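Local coordinates for dTDP-4-dehydrorhamnose 3,5-epimerase (Sulfolobus tokodaii, PDB 2B9U), which probably catalyses the 3,5-epimerization of dTDP-4-dehydro-6-deoxyglucose to dTDP-4-dehydro-beta-L-rhamnose, a step in dTDP-L-rhamnose biosynthesis, at residues K77-D82 against K99-E104; M49-K54 against L123-V128; I72-K77 against I127-I132; I13-K18 against H107-I112. All coordinates share one frame; numbering follows the deposited sequence.

Interaction 1. Residues K77-D82 against K99-E104; sequences KGRILD and KAELNE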
loop_
_atom_site.group_PDB
_atom_site.type_symbol
_atom_site.label_atom_id
_atom_site.label_comp_id
_atom_site.label_asym_id
_atom_site.label_seq_id
_atom_site.Cartn_x
_atom_site.Cartn_y
_atom_site.Cartn_z
ATOM N N LYS A 77 4.194 1.403 9.776
ATOM C CA LYS A 77 5.076 1.117 10.917
ATOM C C LYS A 77 6.008 2.301 11.186
ATOM O O LYS A 77 6.550 2.868 10.268
ATOM C CB LYS A 77 5.881 -0.171 10.694
ATOM C CG LYS A 77 6.702 -0.653 11.916
ATOM C CD LYS A 77 7.324 -2.031 11.654
ATOM C CE LYS A 77 7.738 -2.746 12.969
ATOM N NZ LYS A 77 8.874 -2.029 13.656
ATOM N N GLY A 78 6.161 2.677 12.454
ATOM C CA GLY A 78 7.038 3.780 12.849
ATOM C C GLY A 78 6.364 5.146 12.873
ATOM O O GLY A 78 5.127 5.257 13.000
ATOM N N ARG A 79 7.191 6.175 12.713
ATOM C CA ARG A 79 6.810 7.572 12.913
ATOM C C ARG A 79 7.689 8.390 11.998
ATOM O O ARG A 79 8.924 8.261 12.039
ATOM C CB ARG A 79 7.131 8.034 14.346
ATOM C CG ARG A 79 6.292 7.491 15.482
ATOM C CD ARG A 79 6.779 8.097 16.818
ATOM N NE ARG A 79 6.600 9.557 16.898
ATOM C CZ ARG A 79 7.397 10.408 17.555
ATOM N NH1 ARG A 79 8.494 9.987 18.182
ATOM N NH2 ARG A 79 7.107 11.710 17.552
ATOM N N ILE A 80 7.079 9.236 11.171
ATOM C CA ILE A 80 7.865 10.160 10.352
ATOM C C ILE A 80 7.373 11.603 10.529
ATOM O O ILE A 80 6.211 11.825 10.863
ATOM C CB ILE A 80 7.851 9.776 8.836
ATOM C CG1 ILE A 80 6.477 10.085 8.203
ATOM C CG2 ILE A 80 8.281 8.324 8.643
ATOM C CD1 ILE A 80 6.464 10.014 6.663
ATOM N N LEU A 81 8.263 12.569 10.322
ATOM C CA LEU A 81 7.844 13.950 10.163
ATOM C C LEU A 81 7.851 14.184 8.670
ATOM O O LEU A 81 8.902 14.252 8.060
ATOM C CB LEU A 81 8.797 14.937 10.857
ATOM C CG LEU A 81 8.458 16.437 10.664
ATOM C CD1 LEU A 81 7.070 16.776 11.234
ATOM C CD2 LEU A 81 9.545 17.327 11.280
ATOM N N ASP A 82 6.665 14.293 8.100
ATOM C CA ASP A 82 6.492 14.412 6.675
ATOM C C ASP A 82 6.319 15.870 6.261
ATOM O O ASP A 82 5.629 16.634 6.941
ATOM C CB ASP A 82 5.269 13.619 6.256
ATOM C CG ASP A 82 5.304 13.267 4.817
ATOM O OD1 ASP A 82 6.282 12.609 4.418
ATOM O OD2 ASP A 82 4.382 13.673 4.091
ATOM N N LYS A 99 3.960 20.601 7.367
ATOM C CA LYS A 99 4.556 19.536 8.173
ATOM C C LYS A 99 3.429 18.748 8.815
ATOM O O LYS A 99 2.401 19.320 9.207
ATOM C CB LYS A 99 5.447 20.118 9.279
ATOM C CG LYS A 99 6.702 20.790 8.797
ATOM C CD LYS A 99 7.636 21.032 9.961
ATOM C CE LYS A 99 8.912 21.705 9.539
ATOM N NZ LYS A 99 9.805 21.956 10.722
ATOM N N ALA A 100 3.605 17.432 8.887
ATOM C CA ALA A 100 2.656 16.535 9.539
ATOM C C ALA A 100 3.369 15.262 9.986
ATOM O O ALA A 100 4.149 14.676 9.215
ATOM C CB ALA A 100 1.492 16.178 8.601
ATOM N N GLU A 101 3.105 14.858 11.229
ATOM C CA GLU A 101 3.542 13.569 11.741
ATOM C C GLU A 101 2.588 12.472 11.314
ATOM O O GLU A 101 1.398 12.465 11.676
ATOM C CB GLU A 101 3.700 13.563 13.268
ATOM C CG GLU A 101 4.525 12.343 13.738
ATOM C CD GLU A 101 4.800 12.331 15.230
ATOM O OE1 GLU A 101 4.942 13.421 15.848
ATOM O OE2 GLU A 101 4.881 11.217 15.786
ATOM N N LEU A 102 3.118 11.554 10.514
ATOM C CA LEU A 102 2.379 10.364 10.109
ATOM C C LEU A 102 3.056 9.205 10.793
ATOM O O LEU A 102 4.275 9.146 10.863
ATOM C CB LEU A 102 2.391 10.212 8.572
ATOM C CG LEU A 102 1.978 11.459 7.779
ATOM C CD1 LEU A 102 2.197 11.267 6.282
ATOM C CD2 LEU A 102 0.492 11.874 8.056
ATOM N N ASN A 103 2.257 8.302 11.343
ATOM C CA ASN A 103 2.785 7.229 12.168
ATOM C C ASN A 103 1.815 6.050 12.214
ATOM O O ASN A 103 0.686 6.152 11.719
ATOM C CB ASN A 103 3.176 7.739 13.581
ATOM C CG ASN A 103 2.017 8.387 14.342
ATOM O OD1 ASN A 103 0.912 7.867 14.380
ATOM N ND2 ASN A 103 2.294 9.519 14.986
ATOM N N GLU A 104 2.261 4.941 12.794
ATOM C CA GLU A 104 1.427 3.753 12.912
ATOM C C GLU A 104 0.341 3.893 13.991
ATOM O O GLU A 104 -0.604 3.111 14.009
ATOM C CB GLU A 104 2.289 2.522 13.193
ATOM C CG GLU A 104 3.018 2.523 14.541
ATOM C CD GLU A 104 3.841 1.256 14.727
ATOM O OE1 GLU A 104 5.088 1.346 14.704
ATOM O OE2 GLU A 104 3.240 0.159 14.863
#
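The guanidinium of Arg79 meets the carboxylate of Glu101 at its edge, with both carboxylate oxygens close to its plane, while the carboxylate itself is turned 47° away from it. The salt bridge is side-on, with both nitrogens on one oxygen: Arg79 NE lies 2.6 Å from Glu101 OE2 and Arg79 NH2 2.9 Å from the same atom, with a weak third bond from NH2 to OE1. The amide of Asn103 brings a third donor to OE2, its ND2 standing 3.2 Å from Glu101 OE2. The two arginine nitrogens meet OE2 from one side of the carboxylate plane and Asn103 ND2 from the other, a clasp that probably fixes the group's rotation. Asn103 OD1 is taken by the backbone N of Asn106.

On the face that carries Ile80, Asp82 and Leu102, Leu102 CD1 packs 3.9 Å from Asp82 CB; the acid end of Asp82 is held by His118. Glu104 has its CG wedged between its own backbone N and carbonyl carbon (chi1 66°), which brings OE1 back to within 2.8 Å of Gly78 N, while Glu104 N returns a bond to Gly78 O. Gly78 has backbone angles that call for glycine. Paired backbone bonds at Ile80-Leu102 and Asp82-Ala100 complete an antiparallel beta hairpin, strands 79-86 and 97-103, at one margin of a sheet in the flattened jelly-roll barrel of the cupin fold.

Interaction 2. Residues M49-K54 against L123-V128; sequences MSFSRK and LEDSIV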
loop_
_atom_site.group_PDB
_atom_site.type_symbol
_atom_site.label_atom_id
_atom_site.label_comp_id
_atom_site.label_asym_id
_atom_site.label_seq_id
_atom_site.Cartn_x
_atom_site.Cartn_y
_atom_site.Cartn_z
ATOM N N MET A 49 7.515 1.604 -1.695
ATOM C CA MET A 49 7.736 1.384 -0.271
ATOM C C MET A 49 9.188 1.601 0.099
ATOM O O MET A 49 10.099 1.199 -0.625
ATOM C CB MET A 49 7.299 -0.029 0.156
ATOM C CG MET A 49 7.400 -0.277 1.677
ATOM S SD MET A 49 6.762 -1.873 2.220
ATOM C CE MET A 49 8.270 -2.714 2.652
ATOM N N SER A 50 9.401 2.265 1.232
ATOM C CA SER A 50 10.742 2.398 1.788
ATOM C C SER A 50 10.744 1.989 3.238
ATOM O O SER A 50 9.732 2.142 3.936
ATOM C CB SER A 50 11.281 3.823 1.643
ATOM O OG SER A 50 10.538 4.755 2.407
ATOM N N PHE A 51 11.880 1.452 3.680
ATOM C CA PHE A 51 12.145 1.281 5.087
ATOM C C PHE A 51 13.296 2.220 5.453
ATOM O O PHE A 51 14.327 2.237 4.794
ATOM C CB PHE A 51 12.506 -0.167 5.410
ATOM C CG PHE A 51 13.113 -0.337 6.774
ATOM C CD1 PHE A 51 12.333 -0.145 7.930
ATOM C CD2 PHE A 51 14.458 -0.658 6.916
ATOM C CE1 PHE A 51 12.893 -0.282 9.200
ATOM C CE2 PHE A 51 15.016 -0.799 8.178
ATOM C CZ PHE A 51 14.230 -0.613 9.325
ATOM N N SER A 52 13.101 3.015 6.496
ATOM C CA SER A 52 14.063 4.021 6.874
ATOM C C SER A 52 14.401 3.852 8.344
ATOM O O SER A 52 13.514 3.826 9.188
ATOM C CB SER A 52 13.503 5.427 6.594
ATOM O OG SER A 52 13.061 5.525 5.237
ATOM N N ARG A 53 15.690 3.734 8.636
ATOM C CA ARG A 53 16.182 3.678 10.010
ATOM C C ARG A 53 16.008 5.041 10.634
ATOM O O ARG A 53 15.987 6.037 9.923
ATOM C CB ARG A 53 17.654 3.255 10.024
ATOM C CG ARG A 53 17.839 1.807 9.609
ATOM C CD ARG A 53 19.269 1.458 9.277
ATOM N NE ARG A 53 19.366 0.051 8.877
ATOM C CZ ARG A 53 20.503 -0.617 8.694
ATOM N NH1 ARG A 53 21.681 -0.027 8.887
ATOM N NH2 ARG A 53 20.460 -1.891 8.327
ATOM N N LYS A 54 15.883 5.088 11.956
ATOM C CA LYS A 54 15.726 6.351 12.682
ATOM C C LYS A 54 16.777 7.393 12.297
ATOM O O LYS A 54 17.979 7.102 12.236
ATOM C CB LYS A 54 15.752 6.100 14.189
ATOM C CG LYS A 54 15.650 7.337 15.076
ATOM C CD LYS A 54 15.552 6.956 16.561
ATOM C CE LYS A 54 15.666 8.193 17.463
ATOM N NZ LYS A 54 15.667 7.867 18.934
ATOM N N LEU A 123 11.404 9.260 12.490
ATOM C CA LEU A 123 11.504 9.563 13.911
ATOM C C LEU A 123 11.830 8.287 14.697
ATOM O O LEU A 123 12.425 8.317 15.774
ATOM C CB LEU A 123 10.198 10.233 14.409
ATOM C CG LEU A 123 9.792 11.524 13.680
ATOM C CD1 LEU A 123 8.510 12.108 14.229
ATOM C CD2 LEU A 123 10.893 12.602 13.703
ATOM N N GLU A 124 11.420 7.173 14.110
ATOM C CA GLU A 124 11.694 5.826 14.551
ATOM C C GLU A 124 12.020 5.117 13.248
ATOM O O GLU A 124 11.803 5.680 12.162
ATOM C CB GLU A 124 10.414 5.171 15.113
ATOM C CG GLU A 124 9.912 5.665 16.447
ATOM C CD GLU A 124 8.608 4.976 16.882
ATOM O OE1 GLU A 124 8.277 3.861 16.389
ATOM O OE2 GLU A 124 7.897 5.568 17.727
ATOM N N ASP A 125 12.490 3.880 13.350
ATOM C CA ASP A 125 12.566 2.965 12.206
ATOM C C ASP A 125 11.168 2.892 11.632
ATOM O O ASP A 125 10.228 2.567 12.366
ATOM C CB ASP A 125 12.993 1.562 12.654
ATOM C CG ASP A 125 14.498 1.428 12.866
ATOM O OD1 ASP A 125 15.220 2.447 12.877
ATOM O OD2 ASP A 125 14.957 0.272 13.021
ATOM N N SER A 126 11.027 3.215 10.345
ATOM C CA SER A 126 9.710 3.404 9.714
ATOM C C SER A 126 9.551 2.785 8.324
ATOM O O SER A 126 10.467 2.841 7.491
ATOM C CB SER A 126 9.390 4.896 9.564
ATOM O OG SER A 126 9.335 5.537 10.812
ATOM N N ILE A 127 8.364 2.238 8.095
ATOM C CA ILE A 127 7.914 1.830 6.771
ATOM C C ILE A 127 6.952 2.868 6.237
ATOM O O ILE A 127 5.883 3.146 6.834
ATOM C CB ILE A 127 7.219 0.449 6.787
ATOM C CG1 ILE A 127 8.199 -0.638 7.245
ATOM C CG2 ILE A 127 6.665 0.102 5.402
ATOM C CD1 ILE A 127 7.515 -1.859 7.815
ATOM N N VAL A 128 7.337 3.427 5.102
ATOM C CA VAL A 128 6.526 4.397 4.407
ATOM C C VAL A 128 6.057 3.765 3.100
ATOM O O VAL A 128 6.844 3.119 2.391
ATOM C CB VAL A 128 7.338 5.714 4.181
ATOM C CG1 VAL A 128 6.572 6.741 3.366
ATOM C CG2 VAL A 128 7.733 6.298 5.518
HETATM O O HOH W 1 10.734 4.693 5.100
#
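Ser50 and Val128 exchange two backbone bonds, and so do Ser52 and Ser126, giving two hydrogen-bonded antiparallel pairs with Phe51 opposite Ile127 between them; all four bonds measure 2.8 to 3.0 Å between N and O. A water lies beside the serines. It donates to Ser126 O, already the acceptor for Ser52 N, and weakly to Ser50 O, and also bonds to the hydroxyls of Ser50, 2.7 Å to OG, and Ser52. Each hydroxyl has a further protein partner, Tyr130 OH for Ser50 and Arg58 NE for Ser52. Ser126 OG donates to Glu124 O over 2.8 Å from above the carbonyl plane and accepts from Arg79 N.

Past the paired strands, Asp125 takes over from the backbone. Its OD1 receives Lys54 N at 2.9 Å, nearly along the C-O axis, while OD2 lies at the edge of the Phe51 ring, 3.9 Å from CZ, with carboxylate and ring almost perpendicular (87°). An alanine here is likely to leave Lys54 N without this acceptor and the Phe51 edge less well packed. On the same face as Phe51, Ile127 CG2 touches Met49 SD at 3.7 Å; with CG2 anti to the backbone N (chi1 -62°), this branch is the one that meets the methionine.

Strand 44-52 continues the sheet beyond strand 126-133. Met49, Ser50 and Phe51 pair antiparallel with a strand of the second subunit, whose Phe26 meets the Phe51 ring, while Phe120 of strand 116-122 packs against Ser50, Ser52 and Val128.

Interaction 3. Residues I72-K77 against I127-I132; sequences IIFVPK and IVIYFI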
loop_
_atom_site.group_PDB
_atom_site.type_symbol
_atom_site.label_atom_id
_atom_site.label_comp_id
_atom_site.label_asym_id
_atom_site.label_seq_id
_atom_site.Cartn_x
_atom_site.Cartn_y
_atom_site.Cartn_z
ATOM N N ILE A 72 0.242 10.133 -2.031
ATOM C CA ILE A 72 -0.432 9.850 -0.771
ATOM C C ILE A 72 0.555 9.061 0.070
ATOM O O ILE A 72 0.974 7.963 -0.310
ATOM C CB ILE A 72 -1.731 9.014 -0.955
ATOM C CG1 ILE A 72 -2.602 9.585 -2.077
ATOM C CG2 ILE A 72 -2.496 8.941 0.360
ATOM C CD1 ILE A 72 -3.737 8.645 -2.498
ATOM N N ILE A 73 0.945 9.650 1.201
ATOM C CA ILE A 73 1.966 9.092 2.061
ATOM C C ILE A 73 1.305 8.433 3.269
ATOM O O ILE A 73 0.465 9.039 3.937
ATOM C CB ILE A 73 2.949 10.204 2.556
ATOM C CG1 ILE A 73 3.510 11.019 1.370
ATOM C CG2 ILE A 73 4.032 9.620 3.468
ATOM C CD1 ILE A 73 4.270 10.200 0.244
ATOM N N PHE A 74 1.721 7.203 3.554
ATOM C CA PHE A 74 1.095 6.379 4.584
ATOM C C PHE A 74 2.211 5.643 5.338
ATOM O O PHE A 74 3.197 5.196 4.729
ATOM C CB PHE A 74 0.055 5.443 3.921
ATOM C CG PHE A 74 -0.560 4.418 4.851
ATOM C CD1 PHE A 74 -1.275 4.808 5.983
ATOM C CD2 PHE A 74 -0.437 3.056 4.573
ATOM C CE1 PHE A 74 -1.854 3.855 6.833
ATOM C CE2 PHE A 74 -1.011 2.101 5.419
ATOM C CZ PHE A 74 -1.711 2.500 6.555
ATOM N N VAL A 75 2.078 5.578 6.660
ATOM C CA VAL A 75 3.084 4.999 7.562
ATOM C C VAL A 75 2.513 3.852 8.408
ATOM O O VAL A 75 2.066 4.070 9.546
ATOM C CB VAL A 75 3.733 6.095 8.473
ATOM C CG1 VAL A 75 4.883 5.507 9.310
ATOM C CG2 VAL A 75 4.228 7.272 7.605
ATOM N N PRO A 76 2.478 2.632 7.840
ATOM C CA PRO A 76 2.017 1.457 8.598
ATOM C C PRO A 76 2.916 1.011 9.766
ATOM O O PRO A 76 2.437 0.284 10.638
ATOM C CB PRO A 76 1.906 0.353 7.523
ATOM C CG PRO A 76 2.793 0.808 6.434
ATOM C CD PRO A 76 2.776 2.294 6.434
ATOM N N LYS A 77 4.194 1.403 9.776
ATOM C CA LYS A 77 5.076 1.117 10.917
ATOM C C LYS A 77 6.008 2.301 11.186
ATOM O O LYS A 77 6.550 2.868 10.268
ATOM C CB LYS A 77 5.881 -0.171 10.694
ATOM C CG LYS A 77 6.702 -0.653 11.916
ATOM C CD LYS A 77 7.324 -2.031 11.654
ATOM C CE LYS A 77 7.738 -2.746 12.969
ATOM N NZ LYS A 77 8.874 -2.029 13.656
ATOM N N ILE A 127 8.364 2.238 8.095
ATOM C CA ILE A 127 7.914 1.830 6.771
ATOM C C ILE A 127 6.952 2.868 6.237
ATOM O O ILE A 127 5.883 3.146 6.834
ATOM C CB ILE A 127 7.219 0.449 6.787
ATOM C CG1 ILE A 127 8.199 -0.638 7.245
ATOM C CG2 ILE A 127 6.665 0.102 5.402
ATOM C CD1 ILE A 127 7.515 -1.859 7.815
ATOM N N VAL A 128 7.337 3.427 5.102
ATOM C CA VAL A 128 6.526 4.397 4.407
ATOM C C VAL A 128 6.057 3.765 3.100
ATOM O O VAL A 128 6.844 3.119 2.391
ATOM C CB VAL A 128 7.338 5.714 4.181
ATOM C CG1 VAL A 128 6.572 6.741 3.366
ATOM C CG2 VAL A 128 7.733 6.298 5.518
ATOM N N ILE A 129 4.768 3.931 2.825
ATOM C CA ILE A 129 4.138 3.572 1.556
ATOM C C ILE A 129 3.807 4.853 0.815
ATOM O O ILE A 129 3.260 5.804 1.392
ATOM C CB ILE A 129 2.828 2.757 1.767
ATOM C CG1 ILE A 129 3.075 1.579 2.710
ATOM C CG2 ILE A 129 2.212 2.315 0.415
ATOM C CD1 ILE A 129 3.447 0.281 2.084
ATOM N N TYR A 130 4.150 4.885 -0.468
ATOM C CA TYR A 130 3.822 6.036 -1.310
ATOM C C TYR A 130 2.808 5.604 -2.369
ATOM O O TYR A 130 3.138 4.776 -3.232
ATOM C CB TYR A 130 5.083 6.563 -2.021
ATOM C CG TYR A 130 6.381 6.659 -1.227
ATOM C CD1 TYR A 130 7.044 5.518 -0.762
ATOM C CD2 TYR A 130 6.983 7.900 -1.002
ATOM C CE1 TYR A 130 8.262 5.617 -0.070
ATOM C CE2 TYR A 130 8.203 8.012 -0.314
ATOM C CZ TYR A 130 8.829 6.866 0.151
ATOM O OH TYR A 130 10.029 6.970 0.822
ATOM N N PHE A 131 1.587 6.126 -2.320
ATOM C CA PHE A 131 0.646 5.883 -3.407
ATOM C C PHE A 131 0.811 7.020 -4.394
ATOM O O PHE A 131 0.606 8.193 -4.039
ATOM C CB PHE A 131 -0.795 5.785 -2.919
ATOM C CG PHE A 131 -1.003 4.762 -1.845
ATOM C CD1 PHE A 131 -1.084 3.409 -2.161
ATOM C CD2 PHE A 131 -1.132 5.151 -0.514
ATOM C CE1 PHE A 131 -1.285 2.456 -1.154
ATOM C CE2 PHE A 131 -1.320 4.214 0.493
ATOM C CZ PHE A 131 -1.403 2.862 0.170
ATOM N N ILE A 132 1.225 6.682 -5.614
ATOM C CA ILE A 132 1.656 7.697 -6.597
ATOM C C ILE A 132 0.610 7.858 -7.691
ATOM O O ILE A 132 0.123 6.865 -8.266
ATOM C CB ILE A 132 3.092 7.387 -7.158
ATOM C CG1 ILE A 132 4.125 7.542 -6.049
ATOM C CG2 ILE A 132 3.502 8.316 -8.340
ATOM C CD1 ILE A 132 5.367 6.716 -6.264
#
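Ile72 and Phe131 exchange backbone bonds of 2.8 Å in both directions (N to O), and Phe74 and Ile129 form the next such pair, so the two strands run antiparallel, their axes at 157°. Beyond Phe74 the register slips by one residue in a beta bulge: the chain turns a corner at Pro76, and the next bond runs from Ile127 N to Lys77 O, 2.9 Å long and tilted 35° from the carbonyl plane.

The proline ring packs on the partner strand at the bulge. Pro76 CD sits 3.2 Å from Ile127 O and 3.8 Å from Ile129 CG1, the Pro76 and Ile129 side chains crossing at about a right angle, while Pro76 N stands over the centre of one face of the Phe74 ring. Phe131 has CG anti to its carbonyl carbon (chi1 -55°), and its ring reaches past its partner Ile72 to set CE2 3.9 Å from Phe74 CB; Ile129 CG2 covers one ring face. On the other face of the sheet Ile73 CD1 touches Tyr130 CD2 at 3.8 Å.

In this cupin jelly roll the Ile73-Tyr130 face looks into the barrel, toward His118 and Phe120, while Phe74, Pro76 and Phe131 pack on Met49 and Thr47 of the second subunit.

Interaction 4. Residues I13-K18 against H107-I112; sequences ILIKPK and HYMLWI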
loop_
_atom_site.group_PDB
_atom_site.type_symbol
_atom_site.label_atom_id
_atom_site.label_comp_id
_atom_site.label_asym_id
_atom_site.label_seq_id
_atom_site.Cartn_x
_atom_site.Cartn_y
_atom_site.Cartn_z
ATOM N N ILE A 13 -3.821 17.796 1.797
ATOM C CA ILE A 13 -4.958 17.258 2.511
ATOM C C ILE A 13 -4.509 16.146 3.450
ATOM O O ILE A 13 -3.741 15.264 3.059
ATOM C CB ILE A 13 -6.057 16.720 1.546
ATOM C CG1 ILE A 13 -6.582 17.846 0.631
ATOM C CG2 ILE A 13 -7.210 16.127 2.343
ATOM C CD1 ILE A 13 -7.709 17.449 -0.301
ATOM N N LEU A 14 -4.975 16.208 4.696
ATOM C CA LEU A 14 -4.741 15.118 5.642
ATOM C C LEU A 14 -5.947 14.194 5.615
ATOM O O LEU A 14 -7.089 14.659 5.720
ATOM C CB LEU A 14 -4.489 15.649 7.068
ATOM C CG LEU A 14 -4.131 14.532 8.058
ATOM C CD1 LEU A 14 -2.638 14.534 8.363
ATOM C CD2 LEU A 14 -4.973 14.643 9.313
ATOM N N ILE A 15 -5.693 12.896 5.446
ATOM C CA ILE A 15 -6.752 11.888 5.411
ATOM C C ILE A 15 -6.704 11.024 6.666
ATOM O O ILE A 15 -5.638 10.518 7.054
ATOM C CB ILE A 15 -6.703 11.001 4.126
ATOM C CG1 ILE A 15 -6.746 11.860 2.874
ATOM C CG2 ILE A 15 -7.901 10.042 4.050
ATOM C CD1 ILE A 15 -5.439 11.941 2.167
ATOM N N LYS A 16 -7.868 10.835 7.284
ATOM C CA LYS A 16 -7.947 10.094 8.536
ATOM C C LYS A 16 -8.873 8.918 8.337
ATOM O O LYS A 16 -10.068 9.119 8.129
ATOM C CB LYS A 16 -8.504 10.976 9.648
ATOM C CG LYS A 16 -7.784 12.279 9.861
ATOM C CD LYS A 16 -8.677 13.221 10.655
ATOM C CE LYS A 16 -7.935 13.810 11.834
ATOM N NZ LYS A 16 -8.872 14.482 12.810
ATOM N N PRO A 17 -8.321 7.685 8.367
ATOM C CA PRO A 17 -9.137 6.493 8.128
ATOM C C PRO A 17 -9.805 5.964 9.391
ATOM O O PRO A 17 -9.483 6.397 10.488
ATOM C CB PRO A 17 -8.118 5.483 7.567
ATOM C CG PRO A 17 -6.797 5.865 8.210
ATOM C CD PRO A 17 -6.901 7.351 8.603
ATOM N N LYS A 18 -10.720 5.017 9.246
ATOM C CA LYS A 18 -11.325 4.402 10.415
ATOM C C LYS A 18 -10.691 3.059 10.695
ATOM O O LYS A 18 -10.637 2.204 9.820
ATOM C CB LYS A 18 -12.832 4.243 10.238
ATOM C CG LYS A 18 -13.615 5.417 10.785
ATOM C CD LYS A 18 -15.001 4.939 11.243
ATOM C CE LYS A 18 -15.842 6.106 11.659
ATOM N NZ LYS A 18 -16.218 6.934 10.486
ATOM N N HIS A 107 -2.274 6.238 11.855
ATOM C CA HIS A 107 -2.557 5.762 10.493
ATOM C C HIS A 107 -3.073 6.866 9.572
ATOM O O HIS A 107 -3.789 6.592 8.611
ATOM C CB HIS A 107 -3.527 4.566 10.491
ATOM C CG HIS A 107 -2.952 3.325 11.088
ATOM N ND1 HIS A 107 -1.981 2.575 10.456
ATOM C CD2 HIS A 107 -3.187 2.716 12.270
ATOM C CE1 HIS A 107 -1.647 1.554 11.224
ATOM N NE2 HIS A 107 -2.360 1.621 12.332
ATOM N N TYR A 108 -2.712 8.118 9.871
ATOM C CA TYR A 108 -3.049 9.252 8.990
ATOM C C TYR A 108 -2.199 9.266 7.723
ATOM O O TYR A 108 -1.072 8.712 7.677
ATOM C CB TYR A 108 -2.872 10.612 9.701
ATOM C CG TYR A 108 -3.775 10.891 10.900
ATOM C CD1 TYR A 108 -4.956 10.193 11.101
ATOM C CD2 TYR A 108 -3.445 11.890 11.807
ATOM C CE1 TYR A 108 -5.781 10.463 12.195
ATOM C CE2 TYR A 108 -4.263 12.174 12.898
ATOM C CZ TYR A 108 -5.427 11.460 13.086
ATOM O OH TYR A 108 -6.230 11.738 14.178
ATOM N N MET A 109 -2.749 9.927 6.708
ATOM C CA MET A 109 -2.153 10.022 5.385
ATOM C C MET A 109 -2.125 11.483 4.981
ATOM O O MET A 109 -2.970 12.253 5.408
ATOM C CB MET A 109 -3.004 9.254 4.365
ATOM C CG MET A 109 -2.872 7.733 4.420
ATOM S SD MET A 109 -4.229 6.940 3.540
ATOM C CE MET A 109 -5.501 6.980 4.813
ATOM N N LEU A 110 -1.159 11.840 4.149
ATOM C CA LEU A 110 -1.068 13.167 3.549
ATOM C C LEU A 110 -1.167 12.987 2.054
ATOM O O LEU A 110 -0.361 12.233 1.453
ATOM C CB LEU A 110 0.304 13.777 3.813
ATOM C CG LEU A 110 0.593 15.049 4.594
ATOM C CD1 LEU A 110 1.719 15.763 3.868
ATOM C CD2 LEU A 110 -0.622 15.956 4.756
ATOM N N TRP A 111 -2.127 13.688 1.451
ATOM C CA TRP A 111 -2.182 13.834 -0.002
ATOM C C TRP A 111 -1.436 15.097 -0.399
ATOM O O TRP A 111 -1.715 16.205 0.111
ATOM C CB TRP A 111 -3.616 13.859 -0.511
ATOM C CG TRP A 111 -3.803 14.577 -1.855
ATOM C CD1 TRP A 111 -4.396 15.796 -2.055
ATOM C CD2 TRP A 111 -3.402 14.110 -3.158
ATOM N NE1 TRP A 111 -4.387 16.117 -3.394
ATOM C CE2 TRP A 111 -3.772 15.107 -4.091
ATOM C CE3 TRP A 111 -2.749 12.954 -3.624
ATOM C CZ2 TRP A 111 -3.548 14.969 -5.467
ATOM C CZ3 TRP A 111 -2.509 12.829 -5.005
ATOM C CH2 TRP A 111 -2.910 13.831 -5.902
ATOM N N ILE A 112 -0.471 14.903 -1.294
ATOM C CA ILE A 112 0.414 15.949 -1.784
ATOM C C ILE A 112 0.279 16.036 -3.323
ATOM O O ILE A 112 0.838 15.208 -4.056
ATOM C CB ILE A 112 1.897 15.679 -1.427
ATOM C CG1 ILE A 112 2.076 15.358 0.068
ATOM C CG2 ILE A 112 2.786 16.866 -1.886
ATOM C CD1 ILE A 112 3.479 14.942 0.431
#
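Met109, Tyr108 and Ile15 carry most of this contact, in which strand 12-22 runs antiparallel to strand 109-112 within a sheet of the jelly-roll barrel. Ile15 and Met109 form a hydrogen-bonded pair, Ile15 N reaching Met109 O at 2.8 Å and Met109 N returning to Ile15 O; Ile13 and Trp111 pair in the same way.

Met109 bends at its last torsion (chi3 -82°), which carries CE across to the partner strand, where it packs between Pro17 CG at 3.8 Å and Ile15 CG2 at 4.0 Å. The other branch of Ile15 goes the opposite way along the strand: CD1 lies 3.8 Å from Trp111 CB. From strand 70-75, Ile72 and Phe74 pack on Met109, and Phe3 and Phe5 of strand 3-9 pack on Ile15.

Tyr108, just ahead of the strand, holds its ring alongside Lys16. The methylene CG of the lysine stands over the ring, 4.0 Å from its centroid and 29° off the normal, in a CH-pi contact, and Leu14 CD2 lies over the same face, whereas Pro17 CD comes at the edge. The lysine continues past the phenol to a salt bridge between its NZ and Glu6. A serine in place of Tyr108 would probably strip the Lys16 methylenes of their aromatic cover and leave a gap beside Leu14.

At the far end of the pairing, Ile13 CG1 meets the indole of Trp111 edge-on, 4.0 Å from CD1.

In the fold
Interactions 2, 3 and 4 follow one another across a single antiparallel sheet, in the strand order 44-52, 126-133, 70-75, 109-112, 12-22; the centres of 2 and 4 are about 18 Å apart. Interaction 1 belongs to the other sheet, yet its centre lies 9 to 11 Å from the rest: Leu102 and Ile80 pack on Val75, and Asp82 on Leu110. The chain passes between sheets at Pro76-Lys77. Along the chain, interaction 1 falls within the spans of the other three, 2 and 3 end on the same strand, and 4 alternates with both. The two sheets close on a common core, while interactions 2 and 3 reach the second subunit most extensively, 1 and 4 through a single residue each.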